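Local atomic coordinates of endoglucanase A (Clostridium longisporum, PDB entry 6Q1I), a protein that hydrolyses internal beta-1,4-glucosidic linkages in barley beta-glucan, lichenan and carboxymethylcellulose, also attacks xylan, and prefers the longer cello-oligosaccharides. Residues D344-D347 / A348-G352; Y303-A306 / A307-G311; S15-V18 / Q19-V23. All blocks are in the same frame, centred on the assembly; numbering follows the deposited sequence.

In the fold
The catalytic module of this family 5 glycoside hydrolase is a closed barrel of eight parallel strands wrapped by helices. The three contacts lie on three of its helices, two of them running past the helix end. Contact 3 comes first along the chain, from helix 14-20 into the first barrel strand, 23-27. Contact 2 ends helix 293-309, between strands 280-285 and 314-318, and contact 1 lies within the last helix, 343-356. The centre of contact 1 is about 13 Å from that of contact 2 and about 19 Å from that of contact 3. Val304 packs on Leu349 and on Val23, and Val23 on Ile350, which joins the beginning and end of the chain where the barrel closes.

Contact 1: D344-D347 / A348-G352; sequences DIKD and ALIRG
Arg351 folds back along helix 343-356, the last helix round this TIM barrel, and lays its guanidinium across the preceding turn. Its CG stands anti to the backbone N (chi1 -180°), and a bend at chi3 returns the group until one face passes over Ala348, whose CA is 3.6 Å from the guanidinium plane. Water 1 lies at the edge of the group, in its plane. It accepts from Arg351 NH2 at 2.9 Å and donates to Asp344 O at 2.7 Å, so a carbonyl that already receives Ala348 N gains a second donor. Glu301, on helix 293-309, forms a salt bridge with Arg351 NE and fixes the guanidinium from the neighbouring helix.

On another side, Leu349 sets its CG against Ile345 O, 3.4 Å away, and both side chains pack on Leu332 and Trp316. Ile350 leans back in the same manner, with CG1 against Lys346 O. The lysine itself makes a cation-pi contact with Trp340, and its bent chain curls round to its sequence neighbour: Lys346 NZ donates to Asp347 OD1 at 2.7 Å in a salt bridge, meeting the syn side of the carboxylate 25° out of its plane.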
# COMPACT_ATOMS: atom_id res chain seq x y z
N ASP A 344 4.99 -18.80 -12.32
CA ASP A 344 5.44 -19.56 -11.16
C ASP A 344 5.39 -18.74 -9.88
O ASP A 344 5.15 -19.29 -8.79
CB ASP A 344 6.87 -20.08 -11.36
CG ASP A 344 6.98 -21.21 -12.39
OD1 ASP A 344 5.96 -21.85 -12.73
OD2 ASP A 344 8.11 -21.46 -12.84
N ILE A 345 5.63 -17.43 -9.97
CA ILE A 345 5.57 -16.58 -8.78
C ILE A 345 4.12 -16.35 -8.37
O ILE A 345 3.77 -16.45 -7.19
CB ILE A 345 6.34 -15.27 -8.98
CG1 ILE A 345 7.81 -15.55 -9.28
CG2 ILE A 345 6.19 -14.36 -7.75
CD1 ILE A 345 8.62 -14.33 -9.69
N LYS A 346 3.25 -16.04 -9.34
CA LYS A 346 1.82 -15.95 -9.05
C LYS A 346 1.32 -17.23 -8.40
O LYS A 346 0.60 -17.20 -7.39
CB LYS A 346 1.06 -15.63 -10.34
CG LYS A 346 -0.46 -15.63 -10.21
CD LYS A 346 -1.10 -17.00 -10.47
CE LYS A 346 -0.93 -17.44 -11.92
NZ LYS A 346 -1.65 -18.71 -12.21
N ASP A 347 1.69 -18.38 -8.96
CA ASP A 347 1.23 -19.66 -8.41
C ASP A 347 1.72 -19.84 -6.98
O ASP A 347 0.98 -20.35 -6.13
CB ASP A 347 1.72 -20.82 -9.27
CG ASP A 347 0.95 -20.97 -10.57
OD1 ASP A 347 -0.14 -20.36 -10.71
OD2 ASP A 347 1.45 -21.70 -11.45
N ALA A 348 2.95 -19.41 -6.69
CA ALA A 348 3.50 -19.54 -5.34
C ALA A 348 2.77 -18.65 -4.34
O ALA A 348 2.54 -19.06 -3.19
CB ALA A 348 4.99 -19.20 -5.37
N LEU A 349 2.40 -17.44 -4.75
CA LEU A 349 1.65 -16.55 -3.86
C LEU A 349 0.31 -17.17 -3.47
O LEU A 349 -0.08 -17.16 -2.30
CB LEU A 349 1.42 -15.21 -4.57
CG LEU A 349 2.63 -14.31 -4.77
CD1 LEU A 349 2.30 -13.17 -5.72
CD2 LEU A 349 3.14 -13.76 -3.45
N ILE A 350 -0.42 -17.69 -4.46
CA ILE A 350 -1.73 -18.25 -4.18
C ILE A 350 -1.59 -19.55 -3.39
O ILE A 350 -2.39 -19.83 -2.49
CB ILE A 350 -2.52 -18.44 -5.50
CG1 ILE A 350 -2.64 -17.12 -6.28
CG2 ILE A 350 -3.89 -19.05 -5.22
CD1 ILE A 350 -3.24 -15.98 -5.48
N ARG A 351 -0.57 -20.35 -3.71
CA ARG A 351 -0.31 -21.57 -2.95
C ARG A 351 -0.02 -21.25 -1.49
O ARG A 351 -0.50 -21.95 -0.59
CB ARG A 351 0.86 -22.33 -3.59
CG ARG A 351 1.22 -23.62 -2.89
CD ARG A 351 2.18 -24.45 -3.73
NE ARG A 351 3.45 -23.79 -4.02
CZ ARG A 351 3.85 -23.39 -5.23
NH1 ARG A 351 3.10 -23.55 -6.31
NH2 ARG A 351 5.04 -22.83 -5.35
N GLY A 352 0.73 -20.17 -1.22
CA GLY A 352 0.99 -19.80 0.16
C GLY A 352 -0.27 -19.42 0.91
O GLY A 352 -0.43 -19.77 2.08
O HOH W 1 5.43 -21.91 -8.08

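Contact 2: Y303-A306 / A307-G311; sequences YVTA and AQKRG
Arg310 reaches back to Ala306 where helix 293-309 ends, and Arg310 NH1 donates to Ala306 O at 2.9 Å. With CG beside the backbone N (chi1 -69°) and the chain extended from CG to NE, Arg310 CG and CD both pass 3.4 Å from Ala306 O. The acceptor sits at the guanidinium edge, in its plane, while NH1 meets the carbonyl from the flank, at a C=O...N angle of 111°. The side chain adds a shorter bond to an oxygen that Arg310 N reaches only weakly. A salt bridge to Asp267, on helix 256-275, also holds Arg310 NE.

Inward, the packing is close. Val304 and Gln308 lie side by side, Val304 CG1 being 4.1 Å from Gln308 CG. Ala307 sets its CB 3.3 Å from Tyr303 O and packs on Cys314. These residues belong to the helix linking strands 280-285 and 314-318 in a beta-alpha-beta unit, closed by a Schellman motif: Gly311, at positive phi, returns its N to Gln308 O at 3.0 Å.

The solvent side is looser because Lys309 is exposed and has two conformers; in the one described, Lys309 CE lies 3.7 Å from Thr305 CG2, a contact that need not hold in the other.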
# COMPACT_ATOMS: atom_id res chain seq x y z
N TYR A 303 6.68 -16.47 2.34
CA TYR A 303 6.25 -15.20 2.90
C TYR A 303 4.74 -15.19 3.12
O TYR A 303 4.27 -14.85 4.22
CB TYR A 303 6.68 -14.09 1.94
CG TYR A 303 6.66 -12.66 2.44
CD1 TYR A 303 5.50 -12.08 2.95
CD2 TYR A 303 7.79 -11.86 2.33
CE1 TYR A 303 5.48 -10.76 3.36
CE2 TYR A 303 7.78 -10.54 2.74
CZ TYR A 303 6.63 -10.00 3.27
OH TYR A 303 6.59 -8.68 3.68
N VAL A 304 3.96 -15.55 2.10
CA VAL A 304 2.51 -15.52 2.25
C VAL A 304 2.05 -16.52 3.31
O VAL A 304 1.18 -16.22 4.12
CB VAL A 304 1.81 -15.75 0.90
CG1 VAL A 304 0.31 -15.84 1.10
CG2 VAL A 304 2.15 -14.63 -0.07
N THR A 305 2.62 -17.73 3.31
CA THR A 305 2.24 -18.72 4.32
C THR A 305 2.53 -18.20 5.72
O THR A 305 1.68 -18.27 6.61
CB THR A 305 2.98 -20.04 4.09
OG1 THR A 305 2.68 -20.57 2.79
CG2 THR A 305 2.56 -21.08 5.13
N ALA A 306 3.73 -17.66 5.93
CA ALA A 306 4.13 -17.20 7.25
C ALA A 306 3.29 -16.02 7.70
O ALA A 306 2.89 -15.93 8.86
CB ALA A 306 5.61 -16.82 7.23
N ALA A 307 3.00 -15.10 6.78
CA ALA A 307 2.18 -13.95 7.15
C ALA A 307 0.75 -14.38 7.44
O ALA A 307 0.15 -13.96 8.44
CB ALA A 307 2.20 -12.94 6.02
N GLN A 308 0.17 -15.23 6.59
CA GLN A 308 -1.21 -15.64 6.78
C GLN A 308 -1.39 -16.50 8.03
O GLN A 308 -2.42 -16.41 8.70
CB GLN A 308 -1.73 -16.32 5.52
CG GLN A 308 -2.03 -15.31 4.41
CD GLN A 308 -3.26 -14.50 4.75
OE1 GLN A 308 -4.38 -14.98 4.60
NE2 GLN A 308 -3.06 -13.30 5.27
N LYS A 309 -0.40 -17.34 8.38
CA LYS A 309 -0.45 -18.09 9.63
C LYS A 309 -0.55 -17.16 10.83
O LYS A 309 -1.06 -17.55 11.89
CB LYS A 309 0.80 -18.95 9.78
CG LYS A 309 0.78 -20.25 8.99
CD LYS A 309 2.05 -21.07 9.22
CE LYS A 309 1.98 -22.43 8.53
NZ LYS A 309 3.29 -23.14 8.54
N ARG A 310 -0.02 -15.95 10.70
CA ARG A 310 -0.03 -14.93 11.74
C ARG A 310 -1.20 -13.96 11.61
O ARG A 310 -1.29 -13.02 12.41
CB ARG A 310 1.29 -14.17 11.71
CG ARG A 310 2.48 -15.02 12.16
CD ARG A 310 3.82 -14.42 11.72
NE ARG A 310 4.94 -15.15 12.29
CZ ARG A 310 5.41 -16.31 11.83
NH1 ARG A 310 4.88 -16.89 10.75
NH2 ARG A 310 6.43 -16.89 12.45
N GLY A 311 -2.08 -14.16 10.63
CA GLY A 311 -3.20 -13.25 10.42
C GLY A 311 -2.82 -11.93 9.80
O GLY A 311 -3.53 -10.94 10.00

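Contact 3: S15-V18 / Q19-V23; sequences SEIV and QEMGV
Met21 swings back under the last turn of helix 14-20 and brings its sulfur to two aliphatic side chains. The apolar part rests on that thioether: Met21 SD is 4.0 Å from Ile17 CG2 and 4.2 Å from Val18 CG2, each side chain lying slantwise to the methionine. Ile17 CG2, the branch anti to the backbone N, is the one that meets the sulfur.

Backbone bonds show the helix fraying. Glu20 N reaches Ile17 O at 2.9 Å, three residues back. Gln19 N divides itself between Ser15 O and Glu16 O, both weakly, and the bond from Met21 N to Val18 O is also weak. Gly22 then leaves helical geometry at positive phi.

Solvent enters on the polar side. Water 2 lies 2.8 Å from Glu16 O and 2.9 Å from Glu20 OE2; the bend at chi2 (-59°) folds the Glu20 side chain back so that OE2 meets the water.

This short N-terminal helix precedes the first strand of the TIM barrel. Beneath it, Ile17 and Met21 pack on Tyr109 and Ile154 of barrel strands 109-113 and 153-156, and Val18 on Pro313. Val23 opens strand 23-27 beside Ile350 and Tyr353 of helix 343-356.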
# COMPACT_ATOMS: atom_id res chain seq x y z
N SER A 15 -10.29 -5.55 12.96
CA SER A 15 -9.67 -6.84 13.25
C SER A 15 -10.35 -7.96 12.47
O SER A 15 -9.68 -8.88 11.98
CB SER A 15 -9.70 -7.12 14.75
OG SER A 15 -8.90 -6.18 15.45
N GLU A 16 -11.67 -7.90 12.33
CA GLU A 16 -12.38 -8.91 11.55
C GLU A 16 -12.00 -8.85 10.08
O GLU A 16 -11.79 -9.88 9.43
CB GLU A 16 -13.89 -8.70 11.69
CG GLU A 16 -14.48 -8.94 13.08
CD GLU A 16 -15.96 -8.53 13.18
OE1 GLU A 16 -16.83 -9.41 13.01
OE2 GLU A 16 -16.26 -7.34 13.39
N ILE A 17 -11.93 -7.63 9.53
CA ILE A 17 -11.65 -7.47 8.11
C ILE A 17 -10.27 -8.02 7.77
O ILE A 17 -10.08 -8.73 6.77
CB ILE A 17 -11.81 -5.99 7.72
CG1 ILE A 17 -13.29 -5.59 7.78
CG2 ILE A 17 -11.21 -5.72 6.33
CD1 ILE A 17 -13.54 -4.09 7.81
N VAL A 18 -9.27 -7.72 8.61
CA VAL A 18 -7.91 -8.16 8.31
C VAL A 18 -7.83 -9.68 8.24
O VAL A 18 -7.02 -10.23 7.47
CB VAL A 18 -6.94 -7.53 9.34
CG1 VAL A 18 -5.58 -8.15 9.27
CG2 VAL A 18 -6.83 -6.04 9.13
N GLN A 19 -8.67 -10.39 9.00
CA GLN A 19 -8.64 -11.84 8.97
C GLN A 19 -8.96 -12.41 7.60
O GLN A 19 -8.55 -13.53 7.29
CB GLN A 19 -9.63 -12.41 10.00
CG GLN A 19 -9.22 -12.17 11.44
CD GLN A 19 -10.14 -12.85 12.43
OE1 GLN A 19 -11.22 -12.36 12.73
NE2 GLN A 19 -9.71 -13.99 12.94
N GLU A 20 -9.67 -11.64 6.76
CA GLU A 20 -10.20 -12.13 5.50
C GLU A 20 -9.46 -11.62 4.27
O GLU A 20 -9.77 -12.06 3.16
CB GLU A 20 -11.68 -11.73 5.36
CG GLU A 20 -12.56 -12.23 6.47
CD GLU A 20 -12.55 -13.73 6.57
OE1 GLU A 20 -12.42 -14.39 5.52
OE2 GLU A 20 -12.66 -14.25 7.70
N MET A 21 -8.50 -10.71 4.42
CA MET A 21 -7.93 -10.00 3.27
C MET A 21 -6.97 -10.84 2.43
O MET A 21 -6.70 -10.49 1.28
CB MET A 21 -7.26 -8.71 3.74
CG MET A 21 -8.24 -7.64 4.19
SD MET A 21 -7.44 -6.23 4.99
CE MET A 21 -6.46 -5.56 3.66
N GLY A 22 -6.44 -11.93 2.97
CA GLY A 22 -5.69 -12.88 2.16
C GLY A 22 -4.42 -12.28 1.59
O GLY A 22 -3.76 -11.45 2.22
N VAL A 23 -4.04 -12.78 0.42
CA VAL A 23 -2.95 -12.20 -0.36
C VAL A 23 -3.54 -11.22 -1.36
O VAL A 23 -4.62 -11.45 -1.93
CB VAL A 23 -2.07 -13.28 -1.01
CG1 VAL A 23 -2.84 -14.14 -2.03
CG2 VAL A 23 -0.85 -12.66 -1.66
O HOH W 2 -12.99 -12.37 9.94